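Local atomic coordinates of dTDP-4-dehydrorhamnose 3,5-epimerase (Sulfolobus tokodaii, PDB entry 2B9U), a protein that probably catalyses the epimerization of both the 3' and the 5' carbon of the dTDP-4-keto-6-deoxyglucose intermediate on the pathway to dTDP-L-rhamnose. Residues N7-I15 and T93-L102; H61-Q69 and S168-D176. All blocks are in the same frame, centred on the assembly; numbering follows the deposited sequence.

Interaction 1. Residues N7-I15 and T93-L102; sequences NLGMGIILI and TFGKYVKAEL
V98 turns both its methyl groups to the hairpin 7-15, and apolar packing makes most of this contact. CG1, set anti to the backbone N (chi1 173°), takes L8 CD1 at 3.6 Å, the two side chains crossing at about a right angle, and also meets I12 CG2 at 3.9 Å. The other methyl, V98 CG2, receives M10 CE at 3.6 Å. Farther along, the L14 and L102 side chains pass each other in opposite directions, L14 CD1 lying 4.1 Å from L102 CD2. The two segments belong to the facing sheets of the flattened barrel of the jelly-roll-like, cupin-type fold: strands 12-15 and 97-102 run nearly parallel, at 11°, yet their axes stay 9.4 Å apart, a spacing bridged by side chains. The type I' turn G9-I12 projects M10 beyond the strand pair. Its chain, bent at chi3 (-101°), brings the thioether across the T93 side chain, with SD 3.6 Å from T93 OG1, and sets CE against the K96-Y97 backbone. Shortening M10 to an alanine would take away SD and CE and is likely to leave a gap between the turn, T93 and V98 CG2. The T93 hydroxyl has its polar partners elsewhere, in D86 and S91.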
ATOM      1  N   ASN A   7      14.250  15.054  -8.043  1.00 31.11           N
ATOM      2  CA  ASN A   7      15.507  14.312  -8.088  1.00 31.07           C
ATOM      3  C   ASN A   7      16.351  14.607  -6.869  1.00 30.61           C
ATOM      4  O   ASN A   7      16.747  15.752  -6.653  1.00 30.57           O
ATOM      5  CB  ASN A   7      16.342  14.699  -9.318  1.00 32.11           C
ATOM      6  CG  ASN A   7      15.643  14.414 -10.627  1.00 34.64           C
ATOM      7  OD1 ASN A   7      14.424  14.203 -10.671  1.00 36.40           O
ATOM      8  ND2 ASN A   7      16.416  14.422 -11.718  1.00 36.41           N
ATOM      9  N   LEU A   8      16.674  13.575  -6.101  1.00 29.94           N
ATOM     10  CA  LEU A   8      17.538  13.748  -4.933  1.00 29.53           C
ATOM     11  C   LEU A   8      18.993  13.338  -5.195  1.00 29.20           C
ATOM     12  O   LEU A   8      19.833  13.371  -4.294  1.00 29.03           O
ATOM     13  CB  LEU A   8      16.959  13.023  -3.709  1.00 29.12           C
ATOM     14  CG  LEU A   8      15.507  13.329  -3.282  1.00 29.62           C
ATOM     15  CD1 LEU A   8      15.233  12.684  -1.949  1.00 29.16           C
ATOM     16  CD2 LEU A   8      15.160  14.831  -3.200  1.00 29.41           C
ATOM     17  N   GLY A   9      19.289  12.971  -6.440  1.00 29.75           N
ATOM     18  CA  GLY A   9      20.613  12.491  -6.813  1.00 29.46           C
ATOM     19  C   GLY A   9      20.670  10.986  -6.984  1.00 29.70           C
ATOM     20  O   GLY A   9      19.975  10.249  -6.283  1.00 29.65           O
ATOM     21  N   MET A  10      21.494  10.543  -7.936  1.00 29.74           N
ATOM     22  CA  MET A  10      21.870   9.122  -8.133  1.00 29.71           C
ATOM     23  C   MET A  10      20.726   8.203  -8.562  1.00 29.10           C
ATOM     24  O   MET A  10      20.847   6.990  -8.458  1.00 29.16           O
ATOM     25  CB  MET A  10      22.541   8.507  -6.885  1.00 29.99           C
ATOM     26  CG  MET A  10      23.471   9.379  -6.072  1.00 32.29           C
ATOM     27  SD  MET A  10      24.117   8.418  -4.675  1.00 36.70           S
ATOM     28  CE  MET A  10      23.099   8.995  -3.323  1.00 34.85           C
ATOM     29  N   GLY A  11      19.619   8.773  -9.026  1.00 28.99           N
ATOM     30  CA  GLY A  11      18.442   7.987  -9.390  1.00 28.42           C
ATOM     31  C   GLY A  11      17.364   7.916  -8.317  1.00 28.29           C
ATOM     32  O   GLY A  11      16.312   7.307  -8.524  1.00 28.27           O
ATOM     33  N   ILE A  12      17.620   8.556  -7.177  1.00 28.24           N
ATOM     34  CA  ILE A  12      16.675   8.594  -6.051  1.00 27.61           C
ATOM     35  C   ILE A  12      15.695   9.731  -6.329  1.00 27.46           C
ATOM     36  O   ILE A  12      16.109  10.835  -6.720  1.00 27.26           O
ATOM     37  CB  ILE A  12      17.409   8.817  -4.679  1.00 27.75           C
ATOM     38  CG1 ILE A  12      18.516   7.775  -4.451  1.00 27.63           C
ATOM     39  CG2 ILE A  12      16.420   8.865  -3.487  1.00 27.32           C
ATOM     40  CD1 ILE A  12      18.029   6.376  -4.157  1.00 29.77           C
ATOM     41  N   ILE A  13      14.401   9.457  -6.141  1.00 26.24           N
ATOM     42  CA  ILE A  13      13.362  10.411  -6.463  1.00 25.32           C
ATOM     43  C   ILE A  13      12.395  10.548  -5.294  1.00 25.49           C
ATOM     44  O   ILE A  13      11.952   9.549  -4.724  1.00 24.34           O
ATOM     45  CB  ILE A  13      12.580  10.016  -7.751  1.00 25.99           C
ATOM     46  CG1 ILE A  13      13.526   9.941  -8.967  1.00 26.07           C
ATOM     47  CG2 ILE A  13      11.473  11.025  -8.023  1.00 23.82           C
ATOM     48  CD1 ILE A  13      12.856   9.633 -10.290  1.00 27.98           C
ATOM     49  N   LEU A  14      12.089  11.791  -4.929  1.00 24.88           N
ATOM     50  CA  LEU A  14      11.057  12.050  -3.928  1.00 24.76           C
ATOM     51  C   LEU A  14       9.747  12.319  -4.650  1.00 23.96           C
ATOM     52  O   LEU A  14       9.705  13.137  -5.577  1.00 24.40           O
ATOM     53  CB  LEU A  14      11.433  13.235  -3.016  1.00 25.09           C
ATOM     54  CG  LEU A  14      10.418  13.456  -1.887  1.00 23.89           C
ATOM     55  CD1 LEU A  14      10.964  12.947  -0.558  1.00 25.47           C
ATOM     56  CD2 LEU A  14      10.008  14.914  -1.816  1.00 23.58           C
ATOM     57  N   ILE A  15       8.692  11.611  -4.243  1.00 22.95           N
ATOM     58  CA  ILE A  15       7.365  11.772  -4.836  1.00 22.74           C
ATOM     59  C   ILE A  15       6.419  12.445  -3.849  1.00 22.61           C
ATOM     60  O   ILE A  15       6.324  12.042  -2.678  1.00 22.00           O
ATOM     61  CB  ILE A  15       6.763  10.423  -5.348  1.00 22.42           C
ATOM     62  CG1 ILE A  15       7.705   9.747  -6.328  1.00 22.95           C
ATOM     63  CG2 ILE A  15       5.431  10.637  -6.083  1.00 22.96           C
ATOM     64  CD1 ILE A  15       8.394   8.557  -5.761  1.00 26.34           C
ATOM     65  N   THR A  93      29.541   7.413  -7.144  1.00 48.24           N
ATOM     66  CA  THR A  93      28.883   7.802  -5.896  1.00 47.10           C
ATOM     67  C   THR A  93      28.776   6.637  -4.902  1.00 46.14           C
ATOM     68  O   THR A  93      27.968   6.688  -3.970  1.00 46.27           O
ATOM     69  CB  THR A  93      27.464   8.351  -6.164  1.00 47.16           C
ATOM     70  OG1 THR A  93      26.724   7.396  -6.938  1.00 47.37           O
ATOM     71  CG2 THR A  93      27.516   9.687  -6.906  1.00 47.32           C
ATOM     72  N   PHE A  94      29.580   5.594  -5.102  1.00 44.71           N
ATOM     73  CA  PHE A  94      29.620   4.446  -4.186  1.00 43.39           C
ATOM     74  C   PHE A  94      29.915   4.902  -2.756  1.00 42.76           C
ATOM     75  O   PHE A  94      30.895   5.617  -2.505  1.00 42.87           O
ATOM     76  CB  PHE A  94      30.665   3.426  -4.644  1.00 43.04           C
ATOM     77  CG  PHE A  94      30.859   2.270  -3.698  1.00 42.79           C
ATOM     78  CD1 PHE A  94      29.966   1.203  -3.681  1.00 42.11           C
ATOM     79  CD2 PHE A  94      31.956   2.227  -2.847  1.00 42.56           C
ATOM     80  CE1 PHE A  94      30.153   0.121  -2.820  1.00 42.31           C
ATOM     81  CE2 PHE A  94      32.147   1.149  -1.976  1.00 42.14           C
ATOM     82  CZ  PHE A  94      31.244   0.096  -1.961  1.00 41.62           C
ATOM     83  N   GLY A  95      29.047   4.499  -1.829  1.00 41.25           N
ATOM     84  CA  GLY A  95      29.177   4.888  -0.435  1.00 39.03           C
ATOM     85  C   GLY A  95      28.456   6.176  -0.093  1.00 37.70           C
ATOM     86  O   GLY A  95      28.367   6.531   1.072  1.00 37.49           O
ATOM     87  N   LYS A  96      27.949   6.885  -1.100  1.00 36.71           N
ATOM     88  CA  LYS A  96      27.150   8.093  -0.860  1.00 35.64           C
ATOM     89  C   LYS A  96      25.693   7.717  -0.582  1.00 34.96           C
ATOM     90  O   LYS A  96      25.229   6.628  -0.954  1.00 33.77           O
ATOM     91  CB  LYS A  96      27.234   9.072  -2.040  1.00 36.39           C
ATOM     92  CG  LYS A  96      28.654   9.555  -2.377  1.00 36.98           C
ATOM     93  CD  LYS A  96      29.183  10.598  -1.393  1.00 37.60           C
ATOM     94  CE  LYS A  96      30.623  11.001  -1.736  1.00 38.05           C
ATOM     95  NZ  LYS A  96      30.818  11.207  -3.217  1.00 38.66           N
ATOM     96  N   TYR A  97      24.969   8.620   0.063  1.00 34.51           N
ATOM     97  CA  TYR A  97      23.630   8.282   0.526  1.00 34.70           C
ATOM     98  C   TYR A  97      22.668   9.449   0.490  1.00 34.38           C
ATOM     99  O   TYR A  97      23.079  10.619   0.566  1.00 34.72           O
ATOM    100  CB  TYR A  97      23.685   7.662   1.932  1.00 34.78           C
ATOM    101  CG  TYR A  97      24.251   8.581   2.992  1.00 36.34           C
ATOM    102  CD1 TYR A  97      23.456   9.556   3.590  1.00 37.74           C
ATOM    103  CD2 TYR A  97      25.584   8.474   3.403  1.00 36.99           C
ATOM    104  CE1 TYR A  97      23.971  10.407   4.553  1.00 39.03           C
ATOM    105  CE2 TYR A  97      26.104   9.326   4.371  1.00 38.34           C
ATOM    106  CZ  TYR A  97      25.284  10.284   4.947  1.00 38.67           C
ATOM    107  OH  TYR A  97      25.766  11.139   5.910  1.00 40.58           O
ATOM    108  N   VAL A  98      21.384   9.121   0.374  1.00 33.31           N
ATOM    109  CA  VAL A  98      20.309  10.098   0.469  1.00 32.63           C
ATOM    110  C   VAL A  98      19.526   9.835   1.761  1.00 32.34           C
ATOM    111  O   VAL A  98      19.251   8.680   2.109  1.00 31.39           O
ATOM    112  CB  VAL A  98      19.371  10.056  -0.791  1.00 32.58           C
ATOM    113  CG1 VAL A  98      18.149  10.943  -0.613  1.00 31.79           C
ATOM    114  CG2 VAL A  98      20.130  10.466  -2.043  1.00 32.35           C
ATOM    115  N   LYS A  99      19.212  10.916   2.471  1.00 31.95           N
ATOM    116  CA  LYS A  99      18.363  10.889   3.663  1.00 31.78           C
ATOM    117  C   LYS A  99      17.113  11.695   3.365  1.00 31.26           C
ATOM    118  O   LYS A  99      17.172  12.719   2.670  1.00 32.05           O
ATOM    119  CB  LYS A  99      19.085  11.516   4.864  1.00 32.21           C
ATOM    120  CG  LYS A  99      20.258  10.732   5.382  1.00 31.79           C
ATOM    121  CD  LYS A  99      20.678  11.268   6.732  1.00 33.64           C
ATOM    122  CE  LYS A  99      21.852  10.522   7.302  1.00 34.22           C
ATOM    123  NZ  LYS A  99      22.261  11.095   8.630  1.00 34.72           N
ATOM    124  N   ALA A 100      15.977  11.211   3.859  1.00 30.12           N
ATOM    125  CA  ALA A 100      14.695  11.899   3.731  1.00 28.84           C
ATOM    126  C   ALA A 100      13.756  11.457   4.849  1.00 28.89           C
ATOM    127  O   ALA A 100      13.641  10.251   5.132  1.00 27.96           O
ATOM    128  CB  ALA A 100      14.048  11.619   2.365  1.00 28.64           C
ATOM    129  N   GLU A 101      13.107  12.437   5.480  1.00 27.97           N
ATOM    130  CA  GLU A 101      12.035  12.180   6.427  1.00 28.38           C
ATOM    131  C   GLU A 101      10.724  11.945   5.704  1.00 27.11           C
ATOM    132  O   GLU A 101      10.199  12.829   5.005  1.00 27.04           O
ATOM    133  CB  GLU A 101      11.873  13.309   7.456  1.00 28.58           C
ATOM    134  CG  GLU A 101      11.023  12.848   8.661  1.00 32.01           C
ATOM    135  CD  GLU A 101      10.906  13.887   9.759  1.00 34.71           C
ATOM    136  OE1 GLU A 101      11.864  14.679   9.974  1.00 37.15           O
ATOM    137  OE2 GLU A 101       9.848  13.904  10.418  1.00 36.66           O
ATOM    138  N   LEU A 102      10.214  10.729   5.858  1.00 25.92           N
ATOM    139  CA  LEU A 102       8.901  10.372   5.334  1.00 24.57           C
ATOM    140  C   LEU A 102       8.016  10.175   6.538  1.00 23.88           C
ATOM    141  O   LEU A 102       8.433   9.597   7.532  1.00 23.47           O
ATOM    142  CB  LEU A 102       8.988   9.096   4.470  1.00 24.13           C
ATOM    143  CG  LEU A 102      10.071   9.103   3.383  1.00 23.03           C
ATOM    144  CD1 LEU A 102      10.197   7.740   2.711  1.00 21.34           C
ATOM    145  CD2 LEU A 102       9.824  10.213   2.305  1.00 20.18           C
TER

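Interaction 2. Residues H61-Q69 and S168-D176; sequences HYQRTPKEQ and SLEKAEVFD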
ATOM      1  N   HIS A  61      19.220  -2.929   3.633  1.00 27.76           N
ATOM      2  CA  HIS A  61      18.983  -4.119   2.822  1.00 28.07           C
ATOM      3  C   HIS A  61      18.942  -3.879   1.327  1.00 28.88           C
ATOM      4  O   HIS A  61      18.481  -2.835   0.863  1.00 28.58           O
ATOM      5  CB  HIS A  61      17.667  -4.774   3.214  1.00 28.00           C
ATOM      6  CG  HIS A  61      17.545  -5.075   4.670  1.00 28.29           C
ATOM      7  ND1 HIS A  61      16.406  -4.797   5.391  1.00 28.91           N
ATOM      8  CD2 HIS A  61      18.415  -5.635   5.543  1.00 29.87           C
ATOM      9  CE1 HIS A  61      16.576  -5.180   6.643  1.00 30.44           C
ATOM     10  NE2 HIS A  61      17.784  -5.697   6.760  1.00 30.21           N
ATOM     11  N   TYR A  62      19.422  -4.877   0.588  1.00 29.95           N
ATOM     12  CA  TYR A  62      19.300  -4.942  -0.871  1.00 31.19           C
ATOM     13  C   TYR A  62      19.329  -6.413  -1.329  1.00 31.88           C
ATOM     14  O   TYR A  62      19.854  -7.278  -0.629  1.00 32.21           O
ATOM     15  CB  TYR A  62      20.411  -4.128  -1.567  1.00 31.20           C
ATOM     16  CG  TYR A  62      21.816  -4.457  -1.109  1.00 31.94           C
ATOM     17  CD1 TYR A  62      22.300  -3.987   0.113  1.00 32.61           C
ATOM     18  CD2 TYR A  62      22.666  -5.238  -1.893  1.00 34.30           C
ATOM     19  CE1 TYR A  62      23.581  -4.285   0.544  1.00 32.50           C
ATOM     20  CE2 TYR A  62      23.964  -5.542  -1.462  1.00 33.76           C
ATOM     21  CZ  TYR A  62      24.401  -5.050  -0.239  1.00 33.67           C
ATOM     22  OH  TYR A  62      25.662  -5.336   0.212  1.00 36.88           O
ATOM     23  N   GLN A  63      18.741  -6.686  -2.488  1.00 32.56           N
ATOM     24  CA  GLN A  63      18.885  -7.983  -3.130  1.00 33.32           C
ATOM     25  C   GLN A  63      19.847  -7.852  -4.306  1.00 34.03           C
ATOM     26  O   GLN A  63      19.733  -6.928  -5.106  1.00 33.51           O
ATOM     27  CB  GLN A  63      17.526  -8.541  -3.567  1.00 32.91           C
ATOM     28  CG  GLN A  63      16.938  -9.546  -2.566  1.00 32.87           C
ATOM     29  CD  GLN A  63      15.493  -9.957  -2.831  1.00 33.40           C
ATOM     30  OE1 GLN A  63      14.788 -10.355  -1.897  1.00 34.44           O
ATOM     31  NE2 GLN A  63      15.042  -9.862  -4.087  1.00 30.51           N
ATOM     32  N   ARG A  64      20.813  -8.762  -4.389  1.00 35.40           N
ATOM     33  CA  ARG A  64      21.803  -8.709  -5.462  1.00 36.96           C
ATOM     34  C   ARG A  64      21.231  -9.191  -6.794  1.00 37.19           C
ATOM     35  O   ARG A  64      20.237  -9.917  -6.826  1.00 37.26           O
ATOM     36  CB  ARG A  64      23.090  -9.476  -5.087  1.00 37.48           C
ATOM     37  CG  ARG A  64      22.852 -10.872  -4.549  1.00 39.52           C
ATOM     38  CD  ARG A  64      24.124 -11.702  -4.426  1.00 43.09           C
ATOM     39  NE  ARG A  64      23.830 -13.100  -4.103  1.00 46.01           N
ATOM     40  CZ  ARG A  64      23.417 -14.020  -4.978  1.00 48.70           C
ATOM     41  NH1 ARG A  64      23.240 -13.720  -6.265  1.00 50.58           N
ATOM     42  NH2 ARG A  64      23.181 -15.262  -4.561  1.00 50.45           N
ATOM     43  N   THR A  65      21.861  -8.755  -7.881  1.00 37.81           N
ATOM     44  CA  THR A  65      21.566  -9.217  -9.239  1.00 38.68           C
ATOM     45  C   THR A  65      21.630 -10.767  -9.288  1.00 38.40           C
ATOM     46  O   THR A  65      22.521 -11.358  -8.683  1.00 38.60           O
ATOM     47  CB  THR A  65      22.539  -8.505 -10.219  1.00 38.89           C
ATOM     48  OG1 THR A  65      21.904  -7.315 -10.725  1.00 40.89           O
ATOM     49  CG2 THR A  65      22.973  -9.383 -11.380  1.00 39.65           C
ATOM     50  N   PRO A  66      20.686 -11.437  -9.987  1.00 38.01           N
ATOM     51  CA  PRO A  66      19.616 -11.024 -10.894  1.00 37.58           C
ATOM     52  C   PRO A  66      18.254 -10.891 -10.210  1.00 37.07           C
ATOM     53  O   PRO A  66      17.216 -11.037 -10.863  1.00 36.93           O
ATOM     54  CB  PRO A  66      19.558 -12.201 -11.872  1.00 37.85           C
ATOM     55  CG  PRO A  66      19.832 -13.394 -11.011  1.00 37.39           C
ATOM     56  CD  PRO A  66      20.710 -12.909  -9.849  1.00 38.15           C
ATOM     57  N   LYS A  67      18.273 -10.636  -8.906  1.00 36.38           N
ATOM     58  CA  LYS A  67      17.058 -10.485  -8.111  1.00 35.57           C
ATOM     59  C   LYS A  67      17.043  -9.130  -7.401  1.00 34.48           C
ATOM     60  O   LYS A  67      16.530  -8.999  -6.288  1.00 34.76           O
ATOM     61  CB  LYS A  67      16.938 -11.636  -7.104  1.00 35.73           C
ATOM     62  CG  LYS A  67      16.683 -12.999  -7.740  1.00 36.63           C
ATOM     63  CD  LYS A  67      15.250 -13.147  -8.196  1.00 36.63           C
ATOM     64  CE  LYS A  67      15.053 -14.452  -8.969  1.00 39.07           C
ATOM     65  NZ  LYS A  67      13.594 -14.687  -9.293  1.00 38.59           N
ATOM     66  N   GLU A  68      17.611  -8.131  -8.066  1.00 32.86           N
ATOM     67  CA  GLU A  68      17.631  -6.761  -7.581  1.00 31.67           C
ATOM     68  C   GLU A  68      16.224  -6.151  -7.526  1.00 30.15           C
ATOM     69  O   GLU A  68      15.332  -6.534  -8.277  1.00 29.80           O
ATOM     70  CB  GLU A  68      18.583  -5.908  -8.437  1.00 31.47           C
ATOM     71  CG  GLU A  68      18.096  -5.558  -9.861  1.00 32.81           C
ATOM     72  CD  GLU A  68      18.051  -6.743 -10.830  1.00 34.32           C
ATOM     73  OE1 GLU A  68      18.656  -7.804 -10.554  1.00 33.54           O
ATOM     74  OE2 GLU A  68      17.392  -6.600 -11.882  1.00 35.96           O
ATOM     75  N   GLN A  69      16.039  -5.197  -6.622  1.00 28.85           N
ATOM     76  CA  GLN A  69      14.733  -4.615  -6.385  1.00 27.21           C
ATOM     77  C   GLN A  69      14.809  -3.095  -6.363  1.00 26.52           C
ATOM     78  O   GLN A  69      15.757  -2.522  -5.834  1.00 26.54           O
ATOM     79  CB  GLN A  69      14.162  -5.118  -5.049  1.00 27.47           C
ATOM     80  CG  GLN A  69      13.801  -6.593  -5.004  1.00 25.80           C
ATOM     81  CD  GLN A  69      13.384  -7.074  -3.614  1.00 26.89           C
ATOM     82  OE1 GLN A  69      12.426  -7.846  -3.477  1.00 28.59           O
ATOM     83  NE2 GLN A  69      14.098  -6.634  -2.584  1.00 23.64           N
ATOM     84  N   SER A 168      30.231  -4.226   7.534  1.00 39.51           N
ATOM     85  CA  SER A 168      30.485  -2.837   7.159  1.00 41.08           C
ATOM     86  C   SER A 168      30.556  -2.707   5.634  1.00 41.84           C
ATOM     87  O   SER A 168      30.784  -3.693   4.924  1.00 41.96           O
ATOM     88  CB  SER A 168      31.774  -2.325   7.806  1.00 41.18           C
ATOM     89  OG  SER A 168      32.899  -3.029   7.312  1.00 42.04           O
ATOM     90  N   LEU A 169      30.345  -1.498   5.131  1.00 43.08           N
ATOM     91  CA  LEU A 169      30.390  -1.250   3.690  1.00 44.70           C
ATOM     92  C   LEU A 169      31.614  -1.852   2.984  1.00 45.94           C
ATOM     93  O   LEU A 169      31.472  -2.515   1.951  1.00 45.84           O
ATOM     94  CB  LEU A 169      30.301   0.244   3.391  1.00 44.54           C
ATOM     95  CG  LEU A 169      30.306   0.567   1.895  1.00 44.33           C
ATOM     96  CD1 LEU A 169      29.145  -0.122   1.183  1.00 43.61           C
ATOM     97  CD2 LEU A 169      30.260   2.050   1.690  1.00 45.17           C
ATOM     98  N   GLU A 170      32.804  -1.634   3.547  1.00 47.62           N
ATOM     99  CA  GLU A 170      34.046  -2.081   2.899  1.00 49.40           C
ATOM    100  C   GLU A 170      34.279  -3.597   2.914  1.00 50.23           C
ATOM    101  O   GLU A 170      35.121  -4.103   2.161  1.00 50.46           O
ATOM    102  CB  GLU A 170      35.261  -1.327   3.451  1.00 49.54           C
ATOM    103  CG  GLU A 170      35.643  -0.088   2.636  1.00 51.53           C
ATOM    104  CD  GLU A 170      34.749   1.121   2.903  1.00 52.90           C
ATOM    105  OE1 GLU A 170      34.470   1.402   4.086  1.00 53.49           O
ATOM    106  OE2 GLU A 170      34.347   1.807   1.928  1.00 53.70           O
ATOM    107  N   LYS A 171      33.518  -4.314   3.745  1.00 51.05           N
ATOM    108  CA  LYS A 171      33.573  -5.781   3.788  1.00 52.04           C
ATOM    109  C   LYS A 171      32.481  -6.461   2.943  1.00 52.69           C
ATOM    110  O   LYS A 171      32.702  -7.532   2.365  1.00 53.19           O
ATOM    111  CB  LYS A 171      33.503  -6.283   5.234  1.00 51.97           C
ATOM    112  CG  LYS A 171      34.684  -5.872   6.118  1.00 52.97           C
ATOM    113  CD  LYS A 171      35.940  -6.708   5.853  1.00 53.90           C
ATOM    114  CE  LYS A 171      36.907  -6.648   7.033  1.00 54.87           C
ATOM    115  NZ  LYS A 171      36.541  -7.587   8.147  1.00 56.25           N
ATOM    116  N   ALA A 172      31.317  -5.821   2.862  1.00 53.27           N
ATOM    117  CA  ALA A 172      30.128  -6.374   2.209  1.00 53.70           C
ATOM    118  C   ALA A 172      30.309  -6.813   0.753  1.00 54.32           C
ATOM    119  O   ALA A 172      31.147  -6.271   0.023  1.00 54.10           O
ATOM    120  CB  ALA A 172      28.996  -5.371   2.297  1.00 53.60           C
ATOM    121  N   GLU A 173      29.502  -7.800   0.356  1.00 54.98           N
ATOM    122  CA  GLU A 173      29.336  -8.200  -1.040  1.00 55.71           C
ATOM    123  C   GLU A 173      28.292  -7.279  -1.680  1.00 55.79           C
ATOM    124  O   GLU A 173      27.118  -7.305  -1.306  1.00 55.85           O
ATOM    125  CB  GLU A 173      28.884  -9.669  -1.128  1.00 56.00           C
ATOM    126  CG  GLU A 173      29.867 -10.693  -0.548  1.00 57.25           C
ATOM    127  CD  GLU A 173      31.151 -10.818  -1.375  1.00 59.27           C
ATOM    128  OE1 GLU A 173      31.127 -11.512  -2.424  1.00 59.84           O
ATOM    129  OE2 GLU A 173      32.178 -10.223  -0.968  1.00 58.12           O
ATOM    130  N   VAL A 174      28.721  -6.466  -2.643  1.00 55.88           N
ATOM    131  CA  VAL A 174      27.888  -5.377  -3.158  1.00 55.75           C
ATOM    132  C   VAL A 174      27.657  -5.406  -4.680  1.00 55.95           C
ATOM    133  O   VAL A 174      28.118  -6.316  -5.374  1.00 55.75           O
ATOM    134  CB  VAL A 174      28.443  -3.982  -2.719  1.00 55.93           C
ATOM    135  CG1 VAL A 174      28.391  -3.822  -1.202  1.00 54.99           C
ATOM    136  CG2 VAL A 174      29.862  -3.756  -3.250  1.00 55.75           C
ATOM    137  N   PHE A 175      26.928  -4.406  -5.174  1.00 56.09           N
ATOM    138  CA  PHE A 175      26.638  -4.251  -6.604  1.00 56.55           C
ATOM    139  C   PHE A 175      27.855  -3.788  -7.415  1.00 57.01           C
ATOM    140  O   PHE A 175      28.847  -3.301  -6.864  1.00 56.91           O
ATOM    141  CB  PHE A 175      25.509  -3.236  -6.812  1.00 56.40           C
ATOM    142  CG  PHE A 175      24.123  -3.809  -6.698  1.00 55.83           C
ATOM    143  CD1 PHE A 175      23.593  -4.163  -5.460  1.00 55.51           C
ATOM    144  CD2 PHE A 175      23.326  -3.949  -7.830  1.00 55.67           C
ATOM    145  CE1 PHE A 175      22.297  -4.670  -5.358  1.00 54.92           C
ATOM    146  CE2 PHE A 175      22.025  -4.456  -7.735  1.00 55.43           C
ATOM    147  CZ  PHE A 175      21.516  -4.816  -6.497  1.00 54.68           C
ATOM    148  N   ASP A 176      27.745  -3.917  -8.735  1.00 57.63           N
ATOM    149  CA  ASP A 176      28.790  -3.499  -9.669  1.00 58.08           C
ATOM    150  C   ASP A 176      28.629  -2.042 -10.091  1.00 58.22           C
ATOM    151  O   ASP A 176      27.523  -1.560 -10.371  1.00 58.06           O
ATOM    152  CB  ASP A 176      28.795  -4.414 -10.896  1.00 58.28           C
ATOM    153  CG  ASP A 176      28.852  -5.883 -10.518  1.00 58.88           C
ATOM    154  OD1 ASP A 176      29.865  -6.537 -10.834  1.00 59.12           O
ATOM    155  OD2 ASP A 176      27.895  -6.377  -9.882  1.00 59.98           O
ATOM    156  OXT ASP A 176      29.621  -1.314 -10.154  1.00 58.26           O
TER
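F175 drives its ring, edge first, into the bend that follows strand 57-63, and this residue buries more surface than any other in the contact. Its leading atom, CZ, lies 3.1 Å from the carbonyl O of Q63, while E68 CB comes up to the same edge in the ring plane, 3.7 Å from CZ. With chi1 at -85°, CG points away from the carbonyl carbon and the ring edge reaches Y62, with F175 CE1 3.5 Å from Y62 CD2. The two rings are inclined at 54° with centroids 6.0 Å apart, an oblique pairing. Y62, second in buried surface, points its hydroxyl to the C-terminal tail: OH donates to E173 O at 2.9 Å, from above the carbonyl plane, and V174 CG1 and A172 CB pack about the same hydroxyl oxygen. Between the two segments one hydrogen bond and the ring contacts join the tail, which lacks regular secondary structure, to the strand end. F175 and D176 also pair by backbone with K89 and S90. The bend itself is braced by Q63, whose NE2 gives K67 O a nearly straight bond of 2.8 Å; the same amide also bonds E136 O and S138 N. The arrangement is a C-terminal tail laid against the end of a jelly-roll strand, and Q63 on that strand lies beside Y137, predicted to stack on the substrate's thymidine ring.

Overall arrangement
Interactions 1 and 2 have centres about 17 Å apart and both reach the five-stranded antiparallel sheet, which holds strands 97-103 and 57-63. Interaction 1 joins it to the other sheet through the hairpin of strands 3-9 and 12-22; interaction 2 brings the chain's last residues to the end of strand 57-63. Along the chain the segments alternate, 7-15, 61-69, 93-102, 168-176, so the contacts cross, joining the N-terminal hairpin and C-terminal tail to strands 97-103 and 57-63. They also touch directly: L169 packs on F94 and G95, and V174 on F94, so the turn before strand 97-103 meets the tail. Interaction 1 is structural packing remote from the predicted nucleotide-stacking residue, which interaction 2 borders.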